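Local coordinates for ribonucleoside-diphosphate reductase subunit beta (Clostridium botulinum, PDB 6ZJK), which forms the small, diiron-carrying R2 subunit of ribonucleotide reductase, the enzyme that makes deoxyribonucleotides, and probably supplies the radical needed for catalysis, at residues I100-F105 and E172-I177; G179-F184 and M198-L203. All coordinates share one frame; numbering follows the deposited sequence.

How the contacts relate
From the N terminus, helix 90-118 comes first and carries residues 100-105. The chain then runs through 66 mostly helical residues, including helix 124-151, before contact 1 closes this long loop by laying 172-177 of helix 168-186 against 100-105. Farther along the same helix lie residues 179-184, where contact 2 opens; a short connection leads into helix 190-220, whose residues 198-203 close this much smaller loop. The two contacts therefore follow in series, neither nested nor crossed, with centres about 13 Å apart. Together they tie helix 168-186 to helix 90-118 and to helix 190-220, and both touch the second subunit.

Contact 1 (I100-F105 and E172-I177); sequences ISFLNF and ERNKFI
F102 meets R173 and I177 with the far end of its ring and N174 with one flank, CD1 and CE1. Its CG stands anti to the backbone N, which carries the ring across to helix 168-186. There F102 CZ lies over one face of the R173 guanidinium, 3.4 Å from R173 NH2, with the ring and guanidinium planes 22° apart. The same R173 NH2 is held in a salt bridge by E279, and Y207 makes a cation-pi contact with this arginine, so the group is gripped from several helices. At the edge of the F102 ring and in its plane sits N174 OD1, 3.7 Å from F102 CD1. The methyl I177 CD1 also approaches near the ring plane, 3.9 Å from F102 CZ. W282 adds a further aromatic neighbour to F102.

The two segments belong to helices of the all-helical ferritin-like fold of R2 proteins and run nearly parallel: the segment axes are inclined by 17° and come no closer than 11.1 Å, a separation bridged by large side chains without any hydrogen bond between the segments.

One turn on, F105 sets out toward the partner helix, and its ring stacks on the N174 amide, the two planes only 11° apart. N174 OD1 lies over the face toward the rim, 3.3 Å from F105 CD2, while over the same face N174 ND2 lies nearest F105 CD1. N174 CB adds a CH-pi contact, 3.9 Å from the F105 centroid. The single carboxamide thus serves both phenylalanines, presenting its oxygen to the edge of one and its flat face to the other. I177 CG2 meets the F105 edge at 4.2 Å from F105 CE2, and F29 of the second subunit packs edge-to-face against F105; the F105 side chain itself is about 11 Å from a bound iron.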
ATOM      1  N   ILE A 100      23.163  -2.695  -5.681  1.00 42.61           N
ATOM      2  CA  ILE A 100      22.019  -3.236  -4.962  1.00 42.19           C
ATOM      3  C   ILE A 100      21.788  -2.471  -3.658  1.00 40.57           C
ATOM      4  O   ILE A 100      20.649  -2.343  -3.201  1.00 41.49           O
ATOM      5  CB  ILE A 100      22.176  -4.755  -4.777  1.00 38.72           C
ATOM      6  CG1 ILE A 100      20.791  -5.387  -4.606  1.00 44.03           C
ATOM      7  CG2 ILE A 100      23.060  -5.059  -3.616  1.00 38.83           C
ATOM      8  CD1 ILE A 100      20.745  -6.858  -4.925  1.00 46.04           C
ATOM      9  N   SER A 101      22.838  -1.909  -3.060  1.00 40.58           N
ATOM     10  CA  SER A 101      22.526  -1.067  -1.908  1.00 44.41           C
ATOM     11  C   SER A 101      21.865   0.237  -2.352  1.00 39.40           C
ATOM     12  O   SER A 101      20.898   0.694  -1.732  1.00 43.52           O
ATOM     13  CB  SER A 101      23.781  -0.784  -1.096  1.00 42.57           C
ATOM     14  OG  SER A 101      23.569   0.287  -0.198  1.00 48.04           O
ATOM     15  N   PHE A 102      22.222   0.790  -3.509  1.00 38.65           N
ATOM     16  CA  PHE A 102      21.558   1.981  -4.035  1.00 36.49           C
ATOM     17  C   PHE A 102      20.105   1.709  -4.392  1.00 41.36           C
ATOM     18  O   PHE A 102      19.216   2.495  -4.039  1.00 37.91           O
ATOM     19  CB  PHE A 102      22.315   2.486  -5.266  1.00 36.10           C
ATOM     20  CG  PHE A 102      21.704   3.695  -5.899  1.00 39.68           C
ATOM     21  CD1 PHE A 102      21.568   4.881  -5.185  1.00 39.75           C
ATOM     22  CD2 PHE A 102      21.262   3.650  -7.209  1.00 40.09           C
ATOM     23  CE1 PHE A 102      21.006   5.999  -5.772  1.00 36.60           C
ATOM     24  CE2 PHE A 102      20.692   4.773  -7.802  1.00 41.20           C
ATOM     25  CZ  PHE A 102      20.581   5.950  -7.080  1.00 40.09           C
ATOM     26  N   LEU A 103      19.832   0.589  -5.062  1.00 34.62           N
ATOM     27  CA  LEU A 103      18.458   0.299  -5.444  1.00 39.99           C
ATOM     28  C   LEU A 103      17.569   0.084  -4.212  1.00 42.44           C
ATOM     29  O   LEU A 103      16.410   0.527  -4.191  1.00 36.31           O
ATOM     30  CB  LEU A 103      18.425  -0.919  -6.370  1.00 38.86           C
ATOM     31  CG  LEU A 103      19.180  -0.813  -7.702  1.00 37.94           C
ATOM     32  CD1 LEU A 103      18.891  -2.011  -8.611  1.00 33.45           C
ATOM     33  CD2 LEU A 103      18.903   0.511  -8.438  1.00 37.35           C
ATOM     34  N   ASN A 104      18.113  -0.534  -3.158  1.00 35.04           N
ATOM     35  CA  ASN A 104      17.347  -0.715  -1.921  1.00 35.49           C
ATOM     36  C   ASN A 104      16.997   0.624  -1.294  1.00 36.32           C
ATOM     37  O   ASN A 104      15.917   0.785  -0.715  1.00 38.44           O
ATOM     38  CB  ASN A 104      18.138  -1.573  -0.912  1.00 35.90           C
ATOM     39  CG  ASN A 104      17.295  -1.984   0.314  1.00 42.90           C
ATOM     40  OD1 ASN A 104      16.251  -2.627   0.192  1.00 36.15           O
ATOM     41  ND2 ASN A 104      17.761  -1.617   1.490  1.00 43.09           N
ATOM     42  N   PHE A 105      17.901   1.593  -1.384  1.00 38.04           N
ATOM     43  CA  PHE A 105      17.569   2.939  -0.945  1.00 38.26           C
ATOM     44  C   PHE A 105      16.434   3.525  -1.789  1.00 39.69           C
ATOM     45  O   PHE A 105      15.523   4.169  -1.248  1.00 39.40           O
ATOM     46  CB  PHE A 105      18.807   3.837  -1.014  1.00 38.43           C
ATOM     47  CG  PHE A 105      18.473   5.296  -1.045  1.00 48.26           C
ATOM     48  CD1 PHE A 105      18.297   5.999   0.138  1.00 44.93           C
ATOM     49  CD2 PHE A 105      18.284   5.962  -2.262  1.00 44.29           C
ATOM     50  CE1 PHE A 105      17.971   7.348   0.107  1.00 48.46           C
ATOM     51  CE2 PHE A 105      17.947   7.293  -2.293  1.00 42.50           C
ATOM     52  CZ  PHE A 105      17.796   7.993  -1.116  1.00 49.89           C
ATOM     53  N   GLU A 172      26.131  10.997  -1.101  1.00 58.78           N
ATOM     54  CA  GLU A 172      25.650  12.272  -1.607  1.00 58.13           C
ATOM     55  C   GLU A 172      24.496  12.103  -2.562  1.00 54.51           C
ATOM     56  O   GLU A 172      23.622  12.895  -2.563  1.00 57.34           O
ATOM     57  CB  GLU A 172      26.752  13.128  -2.210  1.00 65.45           C
ATOM     58  CG  GLU A 172      27.771  13.676  -1.219  1.00 74.95           C
ATOM     59  CD  GLU A 172      27.268  14.786  -0.310  1.00 85.06           C
ATOM     60  OE1 GLU A 172      26.494  15.665  -0.759  1.00 83.53           O
ATOM     61  OE2 GLU A 172      27.651  14.772   0.883  1.00 88.13           O
ATOM     62  N   ARG A 173      24.515  11.070  -3.374  1.00 50.77           N
ATOM     63  CA  ARG A 173      23.438  10.775  -4.282  1.00 53.12           C
ATOM     64  C   ARG A 173      22.172  10.635  -3.474  1.00 56.22           C
ATOM     65  O   ARG A 173      21.205  11.336  -3.704  1.00 55.84           O
ATOM     66  CB  ARG A 173      23.708   9.488  -5.008  1.00 51.55           C
ATOM     67  CG  ARG A 173      24.421   9.624  -6.315  1.00 49.37           C
ATOM     68  CD  ARG A 173      23.983   8.575  -7.320  1.00 50.55           C
ATOM     69  NE  ARG A 173      22.942   9.058  -8.204  1.00 46.15           N
ATOM     70  CZ  ARG A 173      22.393   8.357  -9.163  1.00 44.63           C
ATOM     71  NH1 ARG A 173      21.478   8.902  -9.888  1.00 48.31           N
ATOM     72  NH2 ARG A 173      22.735   7.148  -9.422  1.00 39.99           N
ATOM     73  N   ASN A 174      22.224   9.799  -2.456  1.00 53.66           N
ATOM     74  CA  ASN A 174      21.115   9.565  -1.564  1.00 51.98           C
ATOM     75  C   ASN A 174      20.566  10.834  -0.997  1.00 54.57           C
ATOM     76  O   ASN A 174      19.410  11.065  -1.053  1.00 57.69           O
ATOM     77  CB  ASN A 174      21.497   8.601  -0.478  1.00 48.66           C
ATOM     78  CG  ASN A 174      21.572   7.192  -0.961  1.00 49.74           C
ATOM     79  OD1 ASN A 174      21.447   6.934  -2.111  1.00 47.13           O
ATOM     80  ND2 ASN A 174      21.788   6.287  -0.077  1.00 43.91           N
ATOM     81  N   LYS A 175      21.399  11.706  -0.522  1.00 54.45           N
ATOM     82  CA  LYS A 175      20.908  12.938   0.011  1.00 54.03           C
ATOM     83  C   LYS A 175      20.257  13.798  -1.026  1.00 54.35           C
ATOM     84  O   LYS A 175      19.300  14.448  -0.762  1.00 54.04           O
ATOM     85  CB  LYS A 175      22.045  13.688   0.615  1.00 62.39           C
ATOM     86  CG  LYS A 175      22.362  13.221   1.993  1.00 65.80           C
ATOM     87  CD  LYS A 175      23.832  13.336   2.243  1.00 70.59           C
ATOM     88  CE  LYS A 175      24.221  14.720   2.673  1.00 72.64           C
ATOM     89  NZ  LYS A 175      25.460  14.682   3.467  1.00 77.33           N
ATOM     90  N   PHE A 176      20.820  13.838  -2.203  1.00 51.76           N
ATOM     91  CA  PHE A 176      20.246  14.611  -3.263  1.00 54.30           C
ATOM     92  C   PHE A 176      18.841  14.132  -3.564  1.00 52.42           C
ATOM     93  O   PHE A 176      17.931  14.867  -3.504  1.00 50.72           O
ATOM     94  CB  PHE A 176      21.089  14.466  -4.513  1.00 51.11           C
ATOM     95  CG  PHE A 176      20.517  15.139  -5.717  1.00 59.09           C
ATOM     96  CD1 PHE A 176      20.536  16.495  -5.827  1.00 62.93           C
ATOM     97  CD2 PHE A 176      19.962  14.421  -6.723  1.00 56.44           C
ATOM     98  CE1 PHE A 176      20.004  17.118  -6.913  1.00 56.99           C
ATOM     99  CE2 PHE A 176      19.424  15.035  -7.811  1.00 55.72           C
ATOM    100  CZ  PHE A 176      19.460  16.383  -7.910  1.00 53.63           C
ATOM    101  N   ILE A 177      18.695  12.861  -3.808  1.00 49.20           N
ATOM    102  CA  ILE A 177      17.407  12.323  -4.218  1.00 52.38           C
ATOM    103  C   ILE A 177      16.362  12.499  -3.119  1.00 54.33           C
ATOM    104  O   ILE A 177      15.221  12.889  -3.391  1.00 50.93           O
ATOM    105  CB  ILE A 177      17.568  10.850  -4.632  1.00 54.27           C
ATOM    106  CG1 ILE A 177      18.395  10.764  -5.926  1.00 54.77           C
ATOM    107  CG2 ILE A 177      16.215  10.194  -4.795  1.00 50.86           C
ATOM    108  CD1 ILE A 177      18.786   9.343  -6.352  1.00 47.76           C
TER

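Contact 2 (G179-F184 and M198-L203); sequences GIYEKF and MANYIL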
ATOM      1  N   GLY A 179      16.268  14.732  -0.791  1.00 52.42           N
ATOM      2  CA  GLY A 179      15.991  16.135  -0.516  1.00 53.46           C
ATOM      3  C   GLY A 179      14.865  16.728  -1.344  1.00 56.09           C
ATOM      4  O   GLY A 179      14.175  17.644  -0.888  1.00 53.10           O
ATOM      5  N   ILE A 180      14.673  16.240  -2.571  1.00 48.72           N
ATOM      6  CA  ILE A 180      13.589  16.761  -3.403  1.00 55.45           C
ATOM      7  C   ILE A 180      12.246  16.350  -2.823  1.00 56.47           C
ATOM      8  O   ILE A 180      11.326  17.163  -2.696  1.00 58.59           O
ATOM      9  CB  ILE A 180      13.740  16.277  -4.858  1.00 50.17           C
ATOM     10  CG1 ILE A 180      15.112  16.686  -5.421  1.00 53.40           C
ATOM     11  CG2 ILE A 180      12.587  16.794  -5.708  1.00 49.46           C
ATOM     12  CD1 ILE A 180      15.368  16.184  -6.818  1.00 54.22           C
ATOM     13  N   TYR A 181      12.148  15.130  -2.385  1.00 51.82           N
ATOM     14  CA  TYR A 181      10.953  14.690  -1.802  1.00 55.78           C
ATOM     15  C   TYR A 181      10.770  15.413  -0.499  1.00 61.59           C
ATOM     16  O   TYR A 181       9.732  15.939  -0.255  1.00 62.46           O
ATOM     17  CB  TYR A 181      11.009  13.204  -1.567  1.00 54.49           C
ATOM     18  CG  TYR A 181      10.904  12.332  -2.771  1.00 51.84           C
ATOM     19  CD1 TYR A 181      10.453  12.812  -3.958  1.00 49.53           C
ATOM     20  CD2 TYR A 181      11.242  11.022  -2.715  1.00 50.91           C
ATOM     21  CE1 TYR A 181      10.355  12.013  -5.044  1.00 45.09           C
ATOM     22  CE2 TYR A 181      11.136  10.211  -3.813  1.00 50.66           C
ATOM     23  CZ  TYR A 181      10.679  10.733  -4.975  1.00 51.86           C
ATOM     24  OH  TYR A 181      10.545   9.966  -6.057  1.00 44.79           O
ATOM     25  N   GLU A 182      11.800  15.518   0.319  1.00 58.95           N
ATOM     26  CA  GLU A 182      11.625  16.107   1.646  1.00 60.26           C
ATOM     27  C   GLU A 182      11.317  17.598   1.560  1.00 64.51           C
ATOM     28  O   GLU A 182      10.682  18.154   2.464  1.00 64.69           O
ATOM     29  CB  GLU A 182      12.876  15.829   2.486  1.00 61.77           C
ATOM     30  CG  GLU A 182      12.864  16.347   3.927  1.00 69.70           C
ATOM     31  CD  GLU A 182      12.205  15.383   4.907  1.00 70.90           C
ATOM     32  OE1 GLU A 182      11.807  15.839   5.999  1.00 77.49           O
ATOM     33  OE2 GLU A 182      12.106  14.170   4.603  1.00 67.48           O
ATOM     34  N   LYS A 183      11.619  18.254   0.440  1.00 61.48           N
ATOM     35  CA  LYS A 183      11.201  19.648   0.449  1.00 61.90           C
ATOM     36  C   LYS A 183       9.692  19.766   0.276  1.00 68.02           C
ATOM     37  O   LYS A 183       9.044  20.603   0.916  1.00 67.70           O
ATOM     38  CB  LYS A 183      11.910  20.391  -0.682  1.00 64.63           C
ATOM     39  CG  LYS A 183      11.484  21.831  -0.898  1.00 66.65           C
ATOM     40  CD  LYS A 183      12.624  22.814  -0.793  1.00 77.39           C
ATOM     41  CE  LYS A 183      12.063  24.192  -0.500  1.00 78.15           C
ATOM     42  NZ  LYS A 183      13.065  25.029   0.238  1.00 84.03           N
ATOM     43  N   PHE A 184       9.004  18.761  -0.225  1.00 66.32           N
ATOM     44  CA  PHE A 184       7.568  18.813  -0.238  1.00 67.54           C
ATOM     45  C   PHE A 184       7.045  18.336   1.066  1.00 68.58           C
ATOM     46  O   PHE A 184       6.103  18.882   1.578  1.00 67.56           O
ATOM     47  CB  PHE A 184       7.008  17.948  -1.342  1.00 60.20           C
ATOM     48  CG  PHE A 184       5.520  17.828  -1.314  1.00 66.56           C
ATOM     49  CD1 PHE A 184       4.728  18.926  -1.482  1.00 63.36           C
ATOM     50  CD2 PHE A 184       4.920  16.615  -1.136  1.00 62.92           C
ATOM     51  CE1 PHE A 184       3.368  18.825  -1.466  1.00 62.62           C
ATOM     52  CE2 PHE A 184       3.556  16.510  -1.122  1.00 61.74           C
ATOM     53  CZ  PHE A 184       2.781  17.615  -1.287  1.00 61.79           C
ATOM     54  N   MET A 198       7.816  14.907 -10.873  1.00 42.78           N
ATOM     55  CA  MET A 198       8.781  14.739 -11.927  1.00 45.85           C
ATOM     56  C   MET A 198       9.976  13.937 -11.408  1.00 41.35           C
ATOM     57  O   MET A 198      10.493  13.139 -12.084  1.00 39.27           O
ATOM     58  CB  MET A 198       9.126  16.111 -12.531  1.00 43.09           C
ATOM     59  CG  MET A 198      10.006  16.161 -13.744  1.00 47.93           C
ATOM     60  SD  MET A 198       9.573  15.306 -15.194  1.00 44.81           S
ATOM     61  CE  MET A 198      11.104  15.222 -16.016  1.00 44.91           C
ATOM     62  N   ALA A 199      10.344  14.135 -10.160  1.00 42.82           N
ATOM     63  CA  ALA A 199      11.422  13.379  -9.537  1.00 39.79           C
ATOM     64  C   ALA A 199      11.136  11.894  -9.552  1.00 44.71           C
ATOM     65  O   ALA A 199      11.957  11.113  -9.919  1.00 42.95           O
ATOM     66  CB  ALA A 199      11.621  13.843  -8.152  1.00 43.62           C
ATOM     67  N   ASN A 200       9.936  11.520  -9.154  1.00 41.30           N
ATOM     68  CA  ASN A 200       9.514  10.167  -9.211  1.00 36.53           C
ATOM     69  C   ASN A 200       9.662   9.582 -10.564  1.00 39.03           C
ATOM     70  O   ASN A 200      10.113   8.515 -10.694  1.00 40.74           O
ATOM     71  CB  ASN A 200       8.040  10.128  -8.939  1.00 44.83           C
ATOM     72  CG  ASN A 200       7.707   9.569  -7.625  1.00 52.49           C
ATOM     73  OD1 ASN A 200       7.756   8.402  -7.441  1.00 58.72           O
ATOM     74  ND2 ASN A 200       7.354  10.414  -6.708  1.00 51.24           N
ATOM     75  N   TYR A 201       9.188  10.286 -11.584  1.00 40.39           N
ATOM     76  CA  TYR A 201       9.243   9.835 -12.964  1.00 40.44           C
ATOM     77  C   TYR A 201      10.681   9.573 -13.381  1.00 39.23           C
ATOM     78  O   TYR A 201      10.981   8.590 -13.943  1.00 38.43           O
ATOM     79  CB  TYR A 201       8.508  10.832 -13.888  1.00 41.46           C
ATOM     80  CG  TYR A 201       8.420  10.466 -15.333  1.00 43.78           C
ATOM     81  CD1 TYR A 201       7.898   9.299 -15.719  1.00 41.88           C
ATOM     82  CD2 TYR A 201       8.857  11.323 -16.313  1.00 46.21           C
ATOM     83  CE1 TYR A 201       7.853   8.952 -17.021  1.00 45.67           C
ATOM     84  CE2 TYR A 201       8.790  10.988 -17.624  1.00 39.93           C
ATOM     85  CZ  TYR A 201       8.276   9.806 -17.966  1.00 44.31           C
ATOM     86  OH  TYR A 201       8.200   9.401 -19.203  1.00 36.56           O
ATOM     87  N   ILE A 202      11.570  10.464 -13.032  1.00 38.54           N
ATOM     88  CA  ILE A 202      12.975  10.293 -13.333  1.00 42.45           C
ATOM     89  C   ILE A 202      13.547   9.061 -12.644  1.00 39.53           C
ATOM     90  O   ILE A 202      14.118   8.248 -13.270  1.00 39.60           O
ATOM     91  CB  ILE A 202      13.764  11.526 -12.951  1.00 42.78           C
ATOM     92  CG1 ILE A 202      13.472  12.638 -13.927  1.00 40.64           C
ATOM     93  CG2 ILE A 202      15.233  11.220 -12.935  1.00 39.87           C
ATOM     94  CD1 ILE A 202      13.801  13.990 -13.418  1.00 40.25           C
ATOM     95  N   LEU A 203      13.264   8.927 -11.367  1.00 42.28           N
ATOM     96  CA  LEU A 203      13.729   7.816 -10.558  1.00 42.30           C
ATOM     97  C   LEU A 203      13.415   6.491 -11.153  1.00 40.42           C
ATOM     98  O   LEU A 203      14.252   5.714 -11.328  1.00 40.38           O
ATOM     99  CB  LEU A 203      13.211   7.926  -9.152  1.00 39.57           C
ATOM    100  CG  LEU A 203      13.498   6.798  -8.160  1.00 45.47           C
ATOM    101  CD1 LEU A 203      13.343   7.279  -6.759  1.00 39.52           C
ATOM    102  CD2 LEU A 203      12.726   5.553  -8.376  1.00 41.46           C
TER
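This is a buried packing of two antiparallel helices, 168-186 and 190-220, joined by a short connection and meeting around A199. The axes of the two segments pass 10.7 Å apart at 155°. I180 and Y181 both lean on the A199 methyl: I180 CG2 comes to 4.0 Å from A199 CB, and Y181 CE1 to 3.8 Å from the same carbon, obliquely to the ring.

With its CG beside the backbone N (chi1 -73°), the Y181 ring extends past A199 until its hydroxyl arrives over the N200 amide. Y181 OH is 3.3 Å from N200 CG, the ring and amide planes are 33° apart, and the angles are too poor for a hydrogen bond between them. Both groups instead turn to Q110 of helix 90-118: Q110 OE1 pairs with Y181 OH, and Q110 NE2 donates to N200 OD1. One glutamine side chain thus ties together the two helices that form a helical hairpin in this ferritin-like R2 bundle, and satisfies Y181 OH and N200 OD1. N200 ND2 makes a weak bond back to the A196 carbonyl within its own helix.

Beyond the hydroxyl, L203 CD1 lies 3.9 Å from Y181 OH; the L203 side chain is about 6 Å from a bound iron, and the next residue in the chain, E204, is an iron ligand.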